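Local atomic coordinates of Glyoxalase/bleomycin resistance protein/dioxygenase (Nocardioides sp., PDB entry 4MYM), a protein that belongs to the glyoxalase/bleomycin resistance/dioxygenase family and probably acts as a metal-dependent enzyme or drug-binding protein, its own substrate being unknown. Residues A43-T55 with Y140-F152. Numbering follows the deposited sequence.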
loop_
_atom_site.group_PDB
_atom_site.type_symbol
_atom_site.label_atom_id
_atom_site.label_comp_id
_atom_site.label_asym_id
_atom_site.label_seq_id
_atom_site.Cartn_x
_atom_site.Cartn_y
_atom_site.Cartn_z
ATOM N N ALA A 43 14.512 -4.154 12.584
ATOM C CA ALA A 43 14.426 -2.706 12.788
ATOM C C ALA A 43 13.080 -2.164 12.283
ATOM O O ALA A 43 12.473 -1.297 12.919
ATOM C CB ALA A 43 15.589 -1.998 12.104
ATOM N N SER A 44 12.615 -2.682 11.148
ATOM C CA SER A 44 11.292 -2.337 10.640
ATOM C C SER A 44 10.203 -2.769 11.612
ATOM O O SER A 44 9.354 -1.975 11.955
ATOM C CB SER A 44 11.052 -2.956 9.253
ATOM O OG SER A 44 11.800 -2.273 8.265
ATOM N N VAL A 45 10.242 -4.012 12.080
ATOM C CA VAL A 45 9.247 -4.483 13.046
ATOM C C VAL A 45 9.221 -3.552 14.278
ATOM O O VAL A 45 8.158 -3.170 14.741
ATOM C CB VAL A 45 9.503 -5.957 13.470
ATOM C CG1 VAL A 45 8.703 -6.339 14.712
ATOM C CG2 VAL A 45 9.193 -6.906 12.318
ATOM N N GLU A 46 10.391 -3.174 14.773
ATOM C CA GLU A 46 10.493 -2.261 15.918
ATOM C C GLU A 46 9.787 -0.916 15.661
ATOM O O GLU A 46 9.052 -0.412 16.519
ATOM C CB GLU A 46 11.974 -2.045 16.262
ATOM C CG GLU A 46 12.255 -1.081 17.410
ATOM C CD GLU A 46 11.770 -1.582 18.766
ATOM O OE1 GLU A 46 11.399 -2.781 18.897
ATOM O OE2 GLU A 46 11.766 -0.762 19.716
ATOM N N PHE A 47 9.983 -0.358 14.470
ATOM C CA PHE A 47 9.357 0.917 14.092
ATOM C C PHE A 47 7.823 0.844 14.094
ATOM O O PHE A 47 7.155 1.638 14.758
ATOM C CB PHE A 47 9.881 1.366 12.714
ATOM C CG PHE A 47 9.288 2.663 12.217
ATOM C CD1 PHE A 47 8.093 2.677 11.521
ATOM C CD2 PHE A 47 9.944 3.878 12.432
ATOM C CE1 PHE A 47 7.541 3.864 11.064
ATOM C CE2 PHE A 47 9.402 5.069 11.974
ATOM C CZ PHE A 47 8.197 5.063 11.282
ATOM N N TYR A 48 7.248 -0.125 13.375
ATOM C CA TYR A 48 5.789 -0.142 13.215
ATOM C C TYR A 48 5.056 -0.504 14.488
ATOM O O TYR A 48 3.954 0.006 14.723
ATOM C CB TYR A 48 5.350 -1.041 12.048
ATOM C CG TYR A 48 5.985 -0.579 10.762
ATOM C CD1 TYR A 48 5.502 0.543 10.077
ATOM C CD2 TYR A 48 7.119 -1.217 10.270
ATOM C CE1 TYR A 48 6.120 0.989 8.913
ATOM C CE2 TYR A 48 7.739 -0.787 9.116
ATOM C CZ TYR A 48 7.246 0.309 8.449
ATOM O OH TYR A 48 7.893 0.698 7.313
ATOM N N THR A 49 5.664 -1.373 15.297
ATOM C CA THR A 49 5.095 -1.765 16.584
ATOM C C THR A 49 5.197 -0.642 17.621
ATOM O O THR A 49 4.183 -0.185 18.142
ATOM C CB THR A 49 5.762 -3.034 17.150
ATOM O OG1 THR A 49 7.184 -2.855 17.216
ATOM C CG2 THR A 49 5.453 -4.232 16.265
ATOM N N THR A 50 6.410 -0.183 17.909
ATOM C CA THR A 50 6.595 0.776 19.015
ATOM C C THR A 50 6.183 2.208 18.660
ATOM O O THR A 50 5.653 2.920 19.513
ATOM C CB THR A 50 8.038 0.784 19.539
ATOM O OG1 THR A 50 8.884 1.395 18.568
ATOM C CG2 THR A 50 8.513 -0.638 19.834
ATOM N N LYS A 51 6.402 2.630 17.415
ATOM C CA LYS A 51 6.085 4.009 17.017
ATOM C C LYS A 51 4.660 4.169 16.536
ATOM O O LYS A 51 4.008 5.163 16.863
ATOM C CB LYS A 51 7.020 4.514 15.924
ATOM C CG LYS A 51 8.498 4.328 16.198
ATOM C CD LYS A 51 8.971 5.178 17.345
ATOM C CE LYS A 51 10.491 5.145 17.475
ATOM N NZ LYS A 51 11.161 5.594 16.231
ATOM N N LEU A 52 4.170 3.216 15.737
ATOM C CA LEU A 52 2.830 3.341 15.161
ATOM C C LEU A 52 1.758 2.423 15.758
ATOM O O LEU A 52 0.603 2.525 15.364
ATOM C CB LEU A 52 2.883 3.143 13.639
ATOM C CG LEU A 52 3.802 4.083 12.872
ATOM C CD1 LEU A 52 3.669 3.834 11.381
ATOM C CD2 LEU A 52 3.470 5.536 13.222
ATOM N N GLY A 53 2.135 1.535 16.677
ATOM C CA GLY A 53 1.171 0.732 17.436
ATOM C C GLY A 53 0.607 -0.494 16.748
ATOM O O GLY A 53 -0.458 -0.992 17.138
ATOM N N TYR A 54 1.308 -0.992 15.729
ATOM C CA TYR A 54 0.890 -2.222 15.067
ATOM C C TYR A 54 1.218 -3.405 15.962
ATOM O O TYR A 54 2.137 -3.337 16.795
ATOM C CB TYR A 54 1.547 -2.352 13.675
ATOM C CG TYR A 54 0.877 -1.504 12.610
ATOM C CD1 TYR A 54 1.305 -0.204 12.351
ATOM C CD2 TYR A 54 -0.189 -1.998 11.857
ATOM C CE1 TYR A 54 0.690 0.577 11.391
ATOM C CE2 TYR A 54 -0.796 -1.222 10.896
ATOM C CZ TYR A 54 -0.353 0.068 10.668
ATOM O OH TYR A 54 -0.964 0.849 9.711
ATOM N N THR A 55 0.453 -4.485 15.820
ATOM C CA THR A 55 0.693 -5.699 16.601
ATOM C C THR A 55 1.030 -6.860 15.668
ATOM O O THR A 55 0.303 -7.105 14.710
ATOM C CB THR A 55 -0.548 -6.069 17.437
ATOM O OG1 THR A 55 -0.856 -4.987 18.319
ATOM C CG2 THR A 55 -0.299 -7.339 18.265
ATOM N N TYR A 140 3.566 14.590 7.005
ATOM C CA TYR A 140 4.305 13.547 6.273
ATOM C C TYR A 140 5.532 13.093 7.076
ATOM O O TYR A 140 6.201 13.922 7.695
ATOM C CB TYR A 140 4.728 14.094 4.913
ATOM C CG TYR A 140 3.577 14.517 4.044
ATOM C CD1 TYR A 140 2.890 13.590 3.275
ATOM C CD2 TYR A 140 3.167 15.845 3.988
ATOM C CE1 TYR A 140 1.830 13.971 2.475
ATOM C CE2 TYR A 140 2.115 16.236 3.191
ATOM C CZ TYR A 140 1.441 15.296 2.450
ATOM O OH TYR A 140 0.389 15.680 1.681
ATOM N N PHE A 141 5.804 11.783 7.099
ATOM C CA PHE A 141 6.981 11.222 7.732
ATOM C C PHE A 141 7.490 9.983 6.993
ATOM O O PHE A 141 6.681 9.205 6.472
ATOM C CB PHE A 141 6.773 10.914 9.232
ATOM C CG PHE A 141 5.687 9.906 9.539
ATOM C CD1 PHE A 141 6.002 8.569 9.769
ATOM C CD2 PHE A 141 4.368 10.306 9.675
ATOM C CE1 PHE A 141 5.019 7.651 10.096
ATOM C CE2 PHE A 141 3.377 9.391 10.007
ATOM C CZ PHE A 141 3.703 8.066 10.218
ATOM N N PRO A 142 8.826 9.813 6.923
ATOM C CA PRO A 142 9.412 8.607 6.350
ATOM C C PRO A 142 9.297 7.397 7.274
ATOM O O PRO A 142 9.341 7.531 8.501
ATOM C CB PRO A 142 10.889 8.982 6.191
ATOM C CG PRO A 142 11.149 9.909 7.329
ATOM C CD PRO A 142 9.866 10.673 7.540
ATOM N N GLY A 143 9.120 6.222 6.683
ATOM C CA GLY A 143 9.281 4.967 7.412
ATOM C C GLY A 143 10.571 4.296 6.951
ATOM O O GLY A 143 11.250 4.806 6.062
ATOM N N PRO A 144 10.917 3.156 7.558
ATOM C CA PRO A 144 12.188 2.476 7.296
ATOM C C PRO A 144 12.238 1.609 6.012
ATOM O O PRO A 144 13.285 1.020 5.723
ATOM C CB PRO A 144 12.379 1.602 8.541
ATOM C CG PRO A 144 10.998 1.360 9.075
ATOM C CD PRO A 144 10.170 2.555 8.685
ATOM N N CYS A 145 11.145 1.524 5.258
ATOM C CA CYS A 145 11.114 0.688 4.056
ATOM C C CYS A 145 10.957 1.498 2.771
ATOM O O CYS A 145 10.331 1.036 1.798
ATOM C CB CYS A 145 9.986 -0.344 4.183
ATOM S SG CYS A 145 10.254 -1.534 5.508
ATOM N N GLY A 146 11.536 2.701 2.755
ATOM C CA GLY A 146 11.450 3.575 1.596
ATOM C C GLY A 146 10.135 4.305 1.451
ATOM O O GLY A 146 10.003 5.184 0.617
ATOM N N GLU A 147 9.133 3.930 2.237
ATOM C CA GLU A 147 7.845 4.577 2.132
ATOM C C GLU A 147 7.850 5.868 2.945
ATOM O O GLU A 147 8.684 6.053 3.851
ATOM C CB GLU A 147 6.723 3.658 2.633
ATOM C CG GLU A 147 6.436 3.702 4.128
ATOM C CD GLU A 147 7.451 2.968 4.993
ATOM O OE1 GLU A 147 8.552 2.603 4.518
ATOM O OE2 GLU A 147 7.128 2.744 6.178
ATOM N N PHE A 148 6.900 6.732 2.626
ATOM C CA PHE A 148 6.474 7.754 3.574
ATOM C C PHE A 148 4.997 7.625 3.875
ATOM O O PHE A 148 4.234 7.046 3.091
ATOM C CB PHE A 148 6.832 9.179 3.126
ATOM C CG PHE A 148 6.126 9.678 1.893
ATOM C CD1 PHE A 148 6.398 9.152 0.628
ATOM C CD2 PHE A 148 5.259 10.759 1.975
ATOM C CE1 PHE A 148 5.780 9.666 -0.505
ATOM C CE2 PHE A 148 4.633 11.264 0.853
ATOM C CZ PHE A 148 4.902 10.732 -0.391
ATOM N N TRP A 149 4.630 8.178 5.019
ATOM C CA TRP A 149 3.263 8.192 5.534
ATOM C C TRP A 149 2.692 9.597 5.504
ATOM O O TRP A 149 3.409 10.584 5.741
ATOM C CB TRP A 149 3.254 7.689 6.974
ATOM C CG TRP A 149 3.585 6.221 7.121
ATOM C CD1 TRP A 149 4.800 5.622 6.929
ATOM C CD2 TRP A 149 2.687 5.178 7.518
ATOM N NE1 TRP A 149 4.710 4.268 7.170
ATOM C CE2 TRP A 149 3.424 3.969 7.529
ATOM C CE3 TRP A 149 1.329 5.147 7.859
ATOM C CZ2 TRP A 149 2.840 2.736 7.873
ATOM C CZ3 TRP A 149 0.754 3.939 8.189
ATOM C CH2 TRP A 149 1.509 2.745 8.193
ATOM N N GLU A 150 1.408 9.676 5.185
ATOM C CA GLU A 150 0.653 10.899 5.215
ATOM C C GLU A 150 -0.536 10.675 6.148
ATOM O O GLU A 150 -1.230 9.669 6.038
ATOM C CB GLU A 150 0.146 11.250 3.833
ATOM C CG GLU A 150 -0.737 12.502 3.792
ATOM C CD GLU A 150 -1.527 12.636 2.522
ATOM O OE1 GLU A 150 -2.290 11.700 2.185
ATOM O OE2 GLU A 150 -1.430 13.684 1.862
ATOM N N TYR A 151 -0.724 11.580 7.102
ATOM C CA TYR A 151 -1.984 11.681 7.832
ATOM C C TYR A 151 -2.607 12.948 7.286
ATOM O O TYR A 151 -1.931 13.978 7.169
ATOM C CB TYR A 151 -1.774 11.801 9.345
ATOM C CG TYR A 151 -1.374 10.557 10.101
ATOM C CD1 TYR A 151 -0.581 9.562 9.529
ATOM C CD2 TYR A 151 -1.742 10.397 11.436
ATOM C CE1 TYR A 151 -0.209 8.439 10.241
ATOM C CE2 TYR A 151 -1.360 9.280 12.153
ATOM C CZ TYR A 151 -0.598 8.300 11.548
ATOM O OH TYR A 151 -0.207 7.198 12.274
ATOM N N PHE A 152 -3.874 12.884 6.890
ATOM C CA PHE A 152 -4.537 14.020 6.284
ATOM C C PHE A 152 -5.976 14.102 6.779
ATOM O O PHE A 152 -6.560 13.089 7.176
ATOM C CB PHE A 152 -4.497 13.989 4.752
ATOM C CG PHE A 152 -5.397 12.952 4.115
ATOM C CD1 PHE A 152 -5.006 11.616 4.036
ATOM C CD2 PHE A 152 -6.615 13.314 3.568
ATOM C CE1 PHE A 152 -5.833 10.661 3.455
ATOM C CE2 PHE A 152 -7.443 12.356 2.992
ATOM C CZ PHE A 152 -7.046 11.040 2.924
#
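E147 OE2 is gripped by two donors: Y48 OH, through a very short 2.5 Å bond, and W149 NE1, 3.0 Å away. The indole bond is fairly straight (155° at the hydrogen), lies near the indole plane and uses the anti lone pair of OE2. The other oxygen, OE1, turns its syn lone pair to the backbone N of C145 at 2.9 Å, so three donors fix the rotation of a carboxylate whose plane is turned 25° from that of the Y48 ring. E147 brings it there by folding back, CG lodged between backbone N and carbonyl carbon (chi1 87°) and the chain bent again at chi2.

Beside the carboxylate, P144 packs on the helix: its CD sits over one face of the F47 ring, 3.6 Å from the centroid, in a CH-pi contact. Further along 43-55, L52 forks: CD1 stands over the six-membered ring of W149, while CD2 touches F141 CZ at 3.9 Å. Y54 OH meets the indole edge at W149 CH2 (3.5 Å). S44 OG, hydrogen-bonded to T38 OG1, lies 3.2 Å from C145 SG.

The contact thus fastens helix 41-51 of the N-terminal beta-alpha-beta-beta-beta module to the last hairpin of the C-terminal one, the paired modules of the vicinal oxygen chelate fold. Both oxygens of the buried E147 carboxylate have donors, one bond very short and two of ordinary length, which ties Y48 to the hairpin through E147.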